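Oligogalacturonate lyase (Yersinia enterocolitica subsp. enterocolitica, PDB 3PE7) probably cleaves short oligogalacturonates in the cytoplasm by beta-elimination, using a manganese-binding active site in a seven-bladed beta-propeller. Local coordinates at residues S295-G301 against F321-M327. Numbering follows the deposited sequence.
Sequences SLMVGDG and FLYVFNM
Strands 296-301 and 321-326 pair antiparallel as the middle strands of a four-stranded propeller blade, between strands 287-290 and 331-337. M297 with F325 and G299 with Y323 are the hydrogen-bonded pairs, each closed by two N-H...O bonds. The bond from Y323 N to G299 O is nearly straight, at 173°. G301 N gives to F321 O at 2.7 Å, and M327 N gives to S295 O from above the carbonyl plane.

One face carries M297, Y323 and F325. The F325 ring turns its edge to G299, with CE2 4.0 Å from G299 N. M297 is extended beyond CG, while M327 bends at chi2 and chi3. The two side chains cross at about a right angle, with M297 CG 4.0 Å from M327 CG. Y323 and F325 pack on strand 276-285 of one neighbouring blade.

On the other face V298 CG2 meets V324 CG2 at 4.1 Å, and L322 CD2 lies against D300 CB. V298 and L322 touch I365 of the blade on the other side. D300 OD1 accepts a hydrogen bond from ND1 of the manganese ligand H287. D300 is thus a second-shell residue and probably helps orient this imidazole in the central metal site of the beta-propeller.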
ATOM      1  N   SER A 295      16.009   6.650  -4.785  1.00 10.48           N
ATOM      2  CA  SER A 295      17.391   6.565  -4.290  1.00 10.66           C
ATOM      3  C   SER A 295      17.507   5.748  -2.995  1.00 10.60           C
ATOM      4  O   SER A 295      18.590   5.302  -2.631  1.00 11.31           O
ATOM      5  CB  SER A 295      17.970   7.970  -4.081  1.00 10.66           C
ATOM      6  OG  SER A 295      17.169   8.743  -3.199  1.00 11.26           O
ATOM      7  N   LEU A 296      16.393   5.609  -2.275  1.00 10.23           N
ATOM      8  CA  LEU A 296      16.330   4.741  -1.090  1.00  9.35           C
ATOM      9  C   LEU A 296      15.131   3.820  -1.199  1.00  9.52           C
ATOM     10  O   LEU A 296      14.086   4.227  -1.698  1.00  9.53           O
ATOM     11  CB  LEU A 296      16.181   5.568   0.193  1.00 10.19           C
ATOM     12  CG  LEU A 296      17.310   6.522   0.605  1.00 10.77           C
ATOM     13  CD1 LEU A 296      16.843   7.368   1.780  1.00 12.31           C
ATOM     14  CD2 LEU A 296      18.568   5.726   0.943  1.00 13.16           C
ATOM     15  N   MET A 297      15.290   2.579  -0.739  1.00  9.07           N
ATOM     16  CA  MET A 297      14.163   1.656  -0.645  1.00  9.07           C
ATOM     17  C   MET A 297      14.117   1.020   0.731  1.00  8.77           C
ATOM     18  O   MET A 297      15.114   0.993   1.449  1.00  9.14           O
ATOM     19  CB  MET A 297      14.209   0.591  -1.744  1.00  9.62           C
ATOM     20  CG  MET A 297      14.131   1.179  -3.165  1.00  8.93           C
ATOM     21  SD  MET A 297      13.877  -0.063  -4.448  1.00 11.89           S
ATOM     22  CE  MET A 297      14.131   0.972  -5.890  1.00  9.90           C
ATOM     23  N   VAL A 298      12.937   0.546   1.099  1.00  8.39           N
ATOM     24  CA  VAL A 298      12.758  -0.085   2.400  1.00  8.45           C
ATOM     25  C   VAL A 298      11.919  -1.339   2.264  1.00  8.75           C
ATOM     26  O   VAL A 298      10.951  -1.374   1.491  1.00  7.94           O
ATOM     27  CB  VAL A 298      12.153   0.928   3.432  1.00  7.94           C
ATOM     28  CG1 VAL A 298      10.738   1.392   3.028  1.00  9.69           C
ATOM     29  CG2 VAL A 298      12.135   0.315   4.847  1.00  8.92           C
ATOM     30  N   GLY A 299      12.291  -2.383   3.015  1.00  8.96           N
ATOM     31  CA  GLY A 299      11.528  -3.635   2.987  1.00  8.99           C
ATOM     32  C   GLY A 299      11.428  -4.256   4.374  1.00  9.14           C
ATOM     33  O   GLY A 299      12.257  -4.004   5.236  1.00  8.75           O
ATOM     34  N   ASP A 300      10.393  -5.063   4.567  1.00  8.92           N
ATOM     35  CA  ASP A 300      10.142  -5.701   5.867  1.00  8.91           C
ATOM     36  C   ASP A 300      10.469  -7.174   5.821  1.00  9.07           C
ATOM     37  O   ASP A 300       9.832  -7.935   5.087  1.00  9.53           O
ATOM     38  CB  ASP A 300       8.702  -5.442   6.380  1.00  9.16           C
ATOM     39  CG  ASP A 300       7.602  -5.597   5.304  1.00 10.48           C
ATOM     40  OD1 ASP A 300       6.415  -5.515   5.700  1.00 11.65           O
ATOM     41  OD2 ASP A 300       7.883  -5.742   4.097  1.00 10.62           O
ATOM     42  N   GLY A 301      11.457  -7.586   6.619  1.00  9.43           N
ATOM     43  CA  GLY A 301      11.858  -9.014   6.659  1.00  9.88           C
ATOM     44  C   GLY A 301      10.655  -9.926   6.816  1.00 10.93           C
ATOM     45  O   GLY A 301       9.772  -9.679   7.645  1.00 10.20           O
ATOM     46  N   PHE A 321      13.529  -7.956  10.949  1.00 10.53           N
ATOM     47  CA  PHE A 321      14.193  -6.690  10.645  1.00 10.24           C
ATOM     48  C   PHE A 321      13.570  -5.894   9.509  1.00  9.79           C
ATOM     49  O   PHE A 321      12.954  -6.466   8.600  1.00 10.27           O
ATOM     50  CB  PHE A 321      15.683  -6.921  10.343  1.00 10.94           C
ATOM     51  CG  PHE A 321      16.438  -7.439  11.524  1.00 12.38           C
ATOM     52  CD1 PHE A 321      16.768  -8.787  11.608  1.00 12.64           C
ATOM     53  CD2 PHE A 321      16.784  -6.580  12.579  1.00 12.70           C
ATOM     54  CE1 PHE A 321      17.458  -9.294  12.731  1.00 14.68           C
ATOM     55  CE2 PHE A 321      17.466  -7.079  13.716  1.00 14.43           C
ATOM     56  CZ  PHE A 321      17.807  -8.437  13.778  1.00 14.81           C
ATOM     57  N   LEU A 322      13.739  -4.576   9.606  1.00  8.81           N
ATOM     58  CA  LEU A 322      13.494  -3.641   8.504  1.00  8.78           C
ATOM     59  C   LEU A 322      14.827  -3.309   7.846  1.00  9.30           C
ATOM     60  O   LEU A 322      15.803  -3.001   8.544  1.00  9.70           O
ATOM     61  CB  LEU A 322      12.832  -2.360   9.019  1.00  9.99           C
ATOM     62  CG  LEU A 322      11.408  -2.578   9.560  1.00  8.68           C
ATOM     63  CD1 LEU A 322      11.054  -1.575  10.638  1.00  8.76           C
ATOM     64  CD2 LEU A 322      10.351  -2.555   8.449  1.00 10.02           C
ATOM     65  N   TYR A 323      14.847  -3.328   6.508  1.00  8.47           N
ATOM     66  CA  TYR A 323      16.068  -3.067   5.752  1.00  9.10           C
ATOM     67  C   TYR A 323      15.920  -1.827   4.908  1.00  9.59           C
ATOM     68  O   TYR A 323      14.873  -1.614   4.308  1.00  8.88           O
ATOM     69  CB  TYR A 323      16.385  -4.231   4.811  1.00  9.04           C
ATOM     70  CG  TYR A 323      16.623  -5.526   5.529  1.00  9.52           C
ATOM     71  CD1 TYR A 323      17.880  -5.816   6.077  1.00 10.22           C
ATOM     72  CD2 TYR A 323      15.592  -6.443   5.686  1.00 10.69           C
ATOM     73  CE1 TYR A 323      18.107  -7.016   6.769  1.00 12.58           C
ATOM     74  CE2 TYR A 323      15.804  -7.666   6.354  1.00 11.82           C
ATOM     75  CZ  TYR A 323      17.064  -7.930   6.899  1.00 13.06           C
ATOM     76  OH  TYR A 323      17.261  -9.111   7.572  1.00 14.94           O
ATOM     77  N   VAL A 324      16.986  -1.024   4.837  1.00  9.48           N
ATOM     78  CA  VAL A 324      16.986   0.115   3.915  1.00 10.06           C
ATOM     79  C   VAL A 324      18.069  -0.130   2.886  1.00 10.01           C
ATOM     80  O   VAL A 324      19.198  -0.524   3.234  1.00 10.63           O
ATOM     81  CB  VAL A 324      17.183   1.484   4.623  1.00  9.35           C
ATOM     82  CG1 VAL A 324      17.536   2.592   3.607  1.00  9.63           C
ATOM     83  CG2 VAL A 324      15.936   1.858   5.389  1.00 11.13           C
ATOM     84  N   PHE A 325      17.712   0.095   1.628  1.00 11.10           N
ATOM     85  CA  PHE A 325      18.619  -0.114   0.501  1.00 11.51           C
ATOM     86  C   PHE A 325      18.993   1.235  -0.063  1.00 12.30           C
ATOM     87  O   PHE A 325      18.121   1.993  -0.489  1.00 12.25           O
ATOM     88  CB  PHE A 325      17.952  -0.985  -0.575  1.00 11.46           C
ATOM     89  CG  PHE A 325      17.388  -2.264  -0.038  1.00 10.19           C
ATOM     90  CD1 PHE A 325      18.185  -3.401   0.075  1.00 10.81           C
ATOM     91  CD2 PHE A 325      16.073  -2.326   0.394  1.00  8.16           C
ATOM     92  CE1 PHE A 325      17.665  -4.584   0.594  1.00 12.01           C
ATOM     93  CE2 PHE A 325      15.541  -3.499   0.918  1.00  8.30           C
ATOM     94  CZ  PHE A 325      16.328  -4.629   1.024  1.00 10.91           C
ATOM     95  N   ASN A 326      20.289   1.567  -0.007  1.00 12.48           N
ATOM     96  CA  ASN A 326      20.779   2.808  -0.598  1.00 14.05           C
ATOM     97  C   ASN A 326      21.140   2.533  -2.047  1.00 14.43           C
ATOM     98  O   ASN A 326      22.110   1.827  -2.351  1.00 14.60           O
ATOM     99  CB  ASN A 326      21.969   3.359   0.209  1.00 14.10           C
ATOM    100  CG  ASN A 326      22.468   4.702  -0.310  1.00 15.90           C
ATOM    101  OD1 ASN A 326      22.445   4.974  -1.514  1.00 16.74           O
ATOM    102  ND2 ASN A 326      22.956   5.539   0.605  1.00 16.31           N
ATOM    103  N   MET A 327      20.314   3.064  -2.945  1.00 15.40           N
ATOM    104  CA  MET A 327      20.405   2.711  -4.350  1.00 16.30           C
ATOM    105  C   MET A 327      21.490   3.505  -5.074  1.00 18.10           C
ATOM    106  O   MET A 327      21.797   3.221  -6.219  1.00 18.70           O
ATOM    107  CB  MET A 327      19.045   2.872  -5.042  1.00 16.47           C
ATOM    108  CG  MET A 327      17.859   2.197  -4.319  1.00 15.90           C
ATOM    109  SD  MET A 327      18.031   0.419  -4.004  1.00 16.69           S
ATOM    110  CE  MET A 327      18.061  -0.202  -5.699  1.00 18.63           C
TER